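Local coordinates for clavulanic acid biosynthesis oligopeptide binding protein 2 (Streptomyces clavuligerus, PDB 2WOL) that probably binds peptide-like ligands as a solute-binding protein of the clavulanic acid biosynthetic pathway, at residues R322-Q326 with M518-L524; L493-T497 with L509-V513. All coordinates share one frame; numbering follows the deposited sequence.

Contact 1 of 2, residues R322-Q326 with M518-L524; sequences RRAVQ and MEHAVLL
Gln326 reaches into the turn of 518-524 and binds two backbone carbonyls with one nitrogen. Gln326 NE2 donates to Leu523 O at 2.9 Å, with a nearly straight N-H...O angle of 168°, and to Ala521 O at 3.0 Å. Both oxygens lie close to the amide plane of Gln326, whereas the nitrogen sits above each carbonyl plane. A bend at chi2 (-107°) turns the amide into this position. OE1 of the same amide packs on Leu524 CD1. Arg322 takes the next carbonyl back along the chain. Arg322 NE and NH2 grip His520 O side-on, each at 2.8 Å, with the oxygen in the guanidinium plane. Val522 CG1 lies over one face of this group, and NH1 is hydrogen-bonded to Phe316 O. Ala521, with positive phi (64°), is the first residue to leave the helical path, in the turn from helix 503-520 into strand 523-534. That strand pairs antiparallel with 303-309 in the mixed sheet of this solute-binding protein. Ala521 CB points at helix 319-327 and meets Arg322 CB and Arg323 CG. The extended side chain of Arg323 runs along to Glu519, where Arg323 NH2 donates to Glu519 O at 2.8 Å and NE is hydrogen-bonded to Tyr365 OH.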
loop_
_atom_site.group_PDB
_atom_site.type_symbol
_atom_site.label_atom_id
_atom_site.label_comp_id
_atom_site.label_asym_id
_atom_site.label_seq_id
_atom_site.Cartn_x
_atom_site.Cartn_y
_atom_site.Cartn_z
ATOM N N ARG A 322 19.453 -12.244 -17.431
ATOM C CA ARG A 322 18.221 -11.621 -16.949
ATOM C C ARG A 322 17.263 -11.329 -18.097
ATOM O O ARG A 322 16.062 -11.547 -17.974
ATOM C CB ARG A 322 18.527 -10.361 -16.139
ATOM C CG ARG A 322 19.461 -10.624 -14.956
ATOM C CD ARG A 322 19.477 -9.477 -13.957
ATOM N NE ARG A 322 19.960 -8.215 -14.520
ATOM C CZ ARG A 322 21.228 -7.805 -14.489
ATOM N NH1 ARG A 322 22.174 -8.562 -13.939
ATOM N NH2 ARG A 322 21.550 -6.633 -15.018
ATOM N N ARG A 323 17.803 -10.857 -19.218
ATOM C CA ARG A 323 16.987 -10.603 -20.408
ATOM C C ARG A 323 16.437 -11.891 -21.015
ATOM O O ARG A 323 15.306 -11.912 -21.498
ATOM C CB ARG A 323 17.764 -9.785 -21.446
ATOM C CG ARG A 323 18.025 -8.362 -20.972
ATOM C CD ARG A 323 18.822 -7.545 -21.964
ATOM N NE ARG A 323 18.991 -6.185 -21.459
ATOM C CZ ARG A 323 19.920 -5.328 -21.877
ATOM N NH1 ARG A 323 20.784 -5.663 -22.834
ATOM N NH2 ARG A 323 19.983 -4.122 -21.331
ATOM N N ALA A 324 17.232 -12.960 -20.982
ATOM C CA ALA A 324 16.763 -14.264 -21.438
ATOM C C ALA A 324 15.504 -14.668 -20.683
ATOM O O ALA A 324 14.530 -15.114 -21.283
ATOM C CB ALA A 324 17.848 -15.315 -21.266
ATOM N N VAL A 325 15.525 -14.484 -19.367
ATOM C CA VAL A 325 14.375 -14.807 -18.529
ATOM C C VAL A 325 13.152 -13.965 -18.917
ATOM O O VAL A 325 12.040 -14.491 -19.022
ATOM C CB VAL A 325 14.706 -14.645 -17.029
ATOM C CG1 VAL A 325 13.449 -14.783 -16.168
ATOM C CG2 VAL A 325 15.758 -15.669 -16.613
ATOM N N GLN A 326 13.362 -12.672 -19.157
ATOM C CA GLN A 326 12.262 -11.791 -19.551
ATOM C C GLN A 326 11.638 -12.257 -20.871
ATOM O O GLN A 326 10.421 -12.368 -20.972
ATOM C CB GLN A 326 12.727 -10.339 -19.662
ATOM C CG GLN A 326 13.442 -9.791 -18.418
ATOM C CD GLN A 326 12.627 -8.792 -17.611
ATOM O OE1 GLN A 326 11.505 -8.422 -17.974
ATOM N NE2 GLN A 326 13.212 -8.322 -16.517
ATOM N N MET A 518 14.204 -1.103 -16.281
ATOM C CA MET A 518 13.893 -2.174 -17.217
ATOM C C MET A 518 15.098 -2.555 -18.081
ATOM O O MET A 518 15.259 -3.721 -18.425
ATOM C CB MET A 518 12.651 -1.842 -18.051
ATOM C CG MET A 518 11.339 -1.892 -17.243
ATOM S SD MET A 518 11.106 -3.378 -16.227
ATOM C CE MET A 518 11.040 -4.657 -17.483
ATOM N N GLU A 519 15.953 -1.579 -18.403
ATOM C CA GLU A 519 17.218 -1.879 -19.087
ATOM C C GLU A 519 18.084 -2.844 -18.265
ATOM O O GLU A 519 18.717 -3.746 -18.818
ATOM C CB GLU A 519 17.995 -0.596 -19.404
ATOM C CG GLU A 519 17.378 0.239 -20.518
ATOM C CD GLU A 519 17.989 1.630 -20.640
ATOM O OE1 GLU A 519 18.911 1.960 -19.862
ATOM O OE2 GLU A 519 17.534 2.394 -21.519
ATOM N N HIS A 520 18.096 -2.659 -16.945
ATOM C CA HIS A 520 18.807 -3.569 -16.037
ATOM C C HIS A 520 18.217 -4.980 -16.037
ATOM O O HIS A 520 18.919 -5.946 -15.733
ATOM C CB HIS A 520 18.803 -3.032 -14.605
ATOM C CG HIS A 520 19.813 -1.955 -14.359
ATOM N ND1 HIS A 520 21.165 -2.209 -14.269
ATOM C CD2 HIS A 520 19.665 -0.624 -14.162
ATOM C CE1 HIS A 520 21.808 -1.077 -14.038
ATOM N NE2 HIS A 520 20.920 -0.101 -13.969
ATOM N N ALA A 521 16.922 -5.080 -16.353
ATOM C CA ALA A 521 16.204 -6.361 -16.459
ATOM C C ALA A 521 16.117 -7.153 -15.139
ATOM O O ALA A 521 15.872 -8.362 -15.142
ATOM C CB ALA A 521 16.781 -7.225 -17.601
ATOM N N VAL A 522 16.297 -6.458 -14.019
ATOM C CA VAL A 522 16.241 -7.097 -12.699
ATOM C C VAL A 522 14.814 -7.370 -12.211
ATOM O O VAL A 522 14.614 -8.208 -11.336
ATOM C CB VAL A 522 17.032 -6.310 -11.625
ATOM C CG1 VAL A 522 18.536 -6.402 -11.888
ATOM C CG2 VAL A 522 16.585 -4.853 -11.564
ATOM N N LEU A 523 13.834 -6.672 -12.786
ATOM C CA LEU A 523 12.429 -6.887 -12.434
ATOM C C LEU A 523 11.629 -7.308 -13.660
ATOM O O LEU A 523 11.650 -6.620 -14.683
ATOM C CB LEU A 523 11.812 -5.622 -11.820
ATOM C CG LEU A 523 12.470 -5.040 -10.560
ATOM C CD1 LEU A 523 11.721 -3.806 -10.084
ATOM C CD2 LEU A 523 12.552 -6.076 -9.447
ATOM N N LEU A 524 10.941 -8.441 -13.538
ATOM C CA LEU A 524 10.043 -8.947 -14.570
ATOM C C LEU A 524 8.599 -8.698 -14.135
ATOM O O LEU A 524 8.080 -9.404 -13.265
ATOM C CB LEU A 524 10.284 -10.443 -14.811
ATOM C CG LEU A 524 9.263 -11.249 -15.627
ATOM C CD1 LEU A 524 9.046 -10.675 -17.033
ATOM C CD2 LEU A 524 9.694 -12.703 -15.713
#

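Contact 2 of 2, residues L493-T497 with L509-V513; sequences LIDET and LWRAV
Thr497 OG1 is held by two hydrogen bonds. Thr497 OG1 donates to Ile494 O, one turn back in its own helix, at 2.7 Å, and meets that oxygen on a lone pair. A water donates to Thr497 OG1 at 2.9 Å. The water in turn accepts from Trp510 NE1 at 3.0 Å, lying at the ring edge in the indole plane. It therefore bridges the two helices, which have no direct hydrogen bond between these segments. With chi1 at 71°, OG1 lies between the backbone N and the carbonyl carbon, while CG2 is turned toward the indole. Thr497 CG2 sits over one face of Trp510, 3.6 Å from the centroid of its five-membered ring, a CH-pi contact. CG2 also touches Leu509 CB. Further along the indole, Ile494 CG1 approaches CH2 and CZ3 of the six-membered ring obliquely. Tyr461 of helix 460-468 touches both Ile494 and Trp510.

Leu493, Leu509 and Val513 make up most of the remaining apolar packing, with Ala512 beside Leu493. Leu493 CB packs on Val513 CG2 at 3.5 Å, and the two side chains run alongside each other with opposite pointing. Leu493 CD2 meets Leu509 CD2 at 3.9 Å. Glu496 lies roughly perpendicular to Leu509, laying the aliphatic part of its chain and its carboxylate against the leucine methyls. The segment axes come within 9.3 Å at 160°, nearly antiparallel. Helices 488-499 and 503-520 follow each other through a short connection, and this packing is that of an alpha-alpha hairpin.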
loop_
_atom_site.group_PDB
_atom_site.type_symbol
_atom_site.label_atom_id
_atom_site.label_comp_id
_atom_site.label_asym_id
_atom_site.label_seq_id
_atom_site.Cartn_x
_atom_site.Cartn_y
_atom_site.Cartn_z
ATOM N N LEU A 493 18.644 10.335 -10.459
ATOM C CA LEU A 493 17.371 10.699 -11.077
ATOM C C LEU A 493 16.253 10.792 -10.043
ATOM O O LEU A 493 15.458 11.733 -10.068
ATOM C CB LEU A 493 16.988 9.716 -12.187
ATOM C CG LEU A 493 17.711 9.823 -13.535
ATOM C CD1 LEU A 493 17.378 8.625 -14.399
ATOM C CD2 LEU A 493 17.363 11.114 -14.270
ATOM N N ILE A 494 16.204 9.816 -9.137
ATOM C CA ILE A 494 15.239 9.828 -8.038
ATOM C C ILE A 494 15.411 11.100 -7.198
ATOM O O ILE A 494 14.435 11.803 -6.918
ATOM C CB ILE A 494 15.333 8.542 -7.166
ATOM C CG1 ILE A 494 14.855 7.323 -7.970
ATOM C CG2 ILE A 494 14.529 8.697 -5.863
ATOM C CD1 ILE A 494 15.017 5.990 -7.262
ATOM N N ASP A 495 16.653 11.408 -6.827
ATOM C CA ASP A 495 16.943 12.636 -6.088
ATOM C C ASP A 495 16.441 13.867 -6.843
ATOM O O ASP A 495 15.867 14.776 -6.240
ATOM C CB ASP A 495 18.443 12.755 -5.792
ATOM C CG ASP A 495 18.906 11.804 -4.694
ATOM O OD1 ASP A 495 18.051 11.221 -3.990
ATOM O OD2 ASP A 495 20.137 11.646 -4.531
ATOM N N GLU A 496 16.633 13.889 -8.162
ATOM C CA GLU A 496 16.177 15.026 -8.966
ATOM C C GLU A 496 14.659 15.219 -8.908
ATOM O O GLU A 496 14.183 16.347 -8.769
ATOM C CB GLU A 496 16.657 14.930 -10.415
ATOM C CG GLU A 496 16.466 16.232 -11.187
ATOM C CD GLU A 496 17.047 16.209 -12.588
ATOM O OE1 GLU A 496 17.845 15.301 -12.909
ATOM O OE2 GLU A 496 16.696 17.120 -13.371
ATOM N N THR A 497 13.901 14.125 -8.999
ATOM C CA THR A 497 12.437 14.212 -8.921
ATOM C C THR A 497 11.985 14.879 -7.622
ATOM O O THR A 497 11.040 15.666 -7.620
ATOM C CB THR A 497 11.732 12.831 -9.041
ATOM O OG1 THR A 497 11.950 12.055 -7.855
ATOM C CG2 THR A 497 12.207 12.054 -10.263
ATOM N N LEU A 509 11.145 12.573 -15.641
ATOM C CA LEU A 509 12.274 12.019 -14.907
ATOM C C LEU A 509 11.958 10.610 -14.413
ATOM O O LEU A 509 12.791 9.715 -14.515
ATOM C CB LEU A 509 12.663 12.924 -13.738
ATOM C CG LEU A 509 13.366 14.239 -14.096
ATOM C CD1 LEU A 509 13.294 15.200 -12.921
ATOM C CD2 LEU A 509 14.813 14.014 -14.538
ATOM N N TRP A 510 10.745 10.417 -13.893
ATOM C CA TRP A 510 10.327 9.098 -13.420
ATOM C C TRP A 510 10.251 8.068 -14.540
ATOM O O TRP A 510 10.564 6.896 -14.326
ATOM C CB TRP A 510 9.012 9.171 -12.648
ATOM C CG TRP A 510 9.211 9.558 -11.217
ATOM C CD1 TRP A 510 8.768 10.694 -10.601
ATOM C CD2 TRP A 510 9.916 8.807 -10.215
ATOM N NE1 TRP A 510 9.146 10.695 -9.281
ATOM C CE2 TRP A 510 9.854 9.551 -9.017
ATOM C CE3 TRP A 510 10.586 7.572 -10.214
ATOM C CZ2 TRP A 510 10.443 9.106 -7.829
ATOM C CZ3 TRP A 510 11.171 7.131 -9.031
ATOM C CH2 TRP A 510 11.097 7.895 -7.856
ATOM N N ARG A 511 9.850 8.513 -15.727
ATOM C CA ARG A 511 9.846 7.654 -16.908
ATOM C C ARG A 511 11.251 7.198 -17.279
ATOM O O ARG A 511 11.446 6.050 -17.675
ATOM C CB ARG A 511 9.165 8.345 -18.090
ATOM C CG ARG A 511 7.670 8.416 -17.928
ATOM C CD ARG A 511 6.998 9.214 -19.012
ATOM N NE ARG A 511 5.556 9.041 -18.893
ATOM C CZ ARG A 511 4.641 9.774 -19.517
ATOM N NH1 ARG A 511 5.001 10.770 -20.317
ATOM N NH2 ARG A 511 3.356 9.511 -19.325
ATOM N N ALA A 512 12.227 8.095 -17.134
ATOM C CA ALA A 512 13.627 7.744 -17.351
ATOM C C ALA A 512 14.116 6.730 -16.310
ATOM O O ALA A 512 14.843 5.795 -16.647
ATOM C CB ALA A 512 14.510 8.987 -17.344
ATOM N N VAL A 513 13.715 6.914 -15.052
ATOM C CA VAL A 513 14.039 5.940 -14.004
ATOM C C VAL A 513 13.505 4.555 -14.364
ATOM O O VAL A 513 14.248 3.576 -14.337
ATOM C CB VAL A 513 13.493 6.354 -12.615
ATOM C CG1 VAL A 513 13.755 5.262 -11.579
ATOM C CG2 VAL A 513 14.118 7.667 -12.164
HETATM O O HOH W 1 9.343 12.325 -6.723
#

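How the contacts relate
From the N terminus, the chain builds two smaller sheets before it reaches helix 319-327, which supplies the first segment of contact 1. It then passes through strands 391-398, 418-425 and 448-453 and helix 460-468 before entering helix 488-499. Contact 2 closes a short loop there, with 11 residues between its segments. Helix 503-520 runs on from contact 2 to its C-terminal end, where contact 1 closes a loop of 191 intervening residues. Contact 2 is thus nested inside the loop closed by contact 1. Their centres are about 20 Å apart and they do not touch. Helix 503-520 is common to both: it pairs with helix 488-499 and ends in the turn that leads into strand 523-534 and is gripped by helix 319-327.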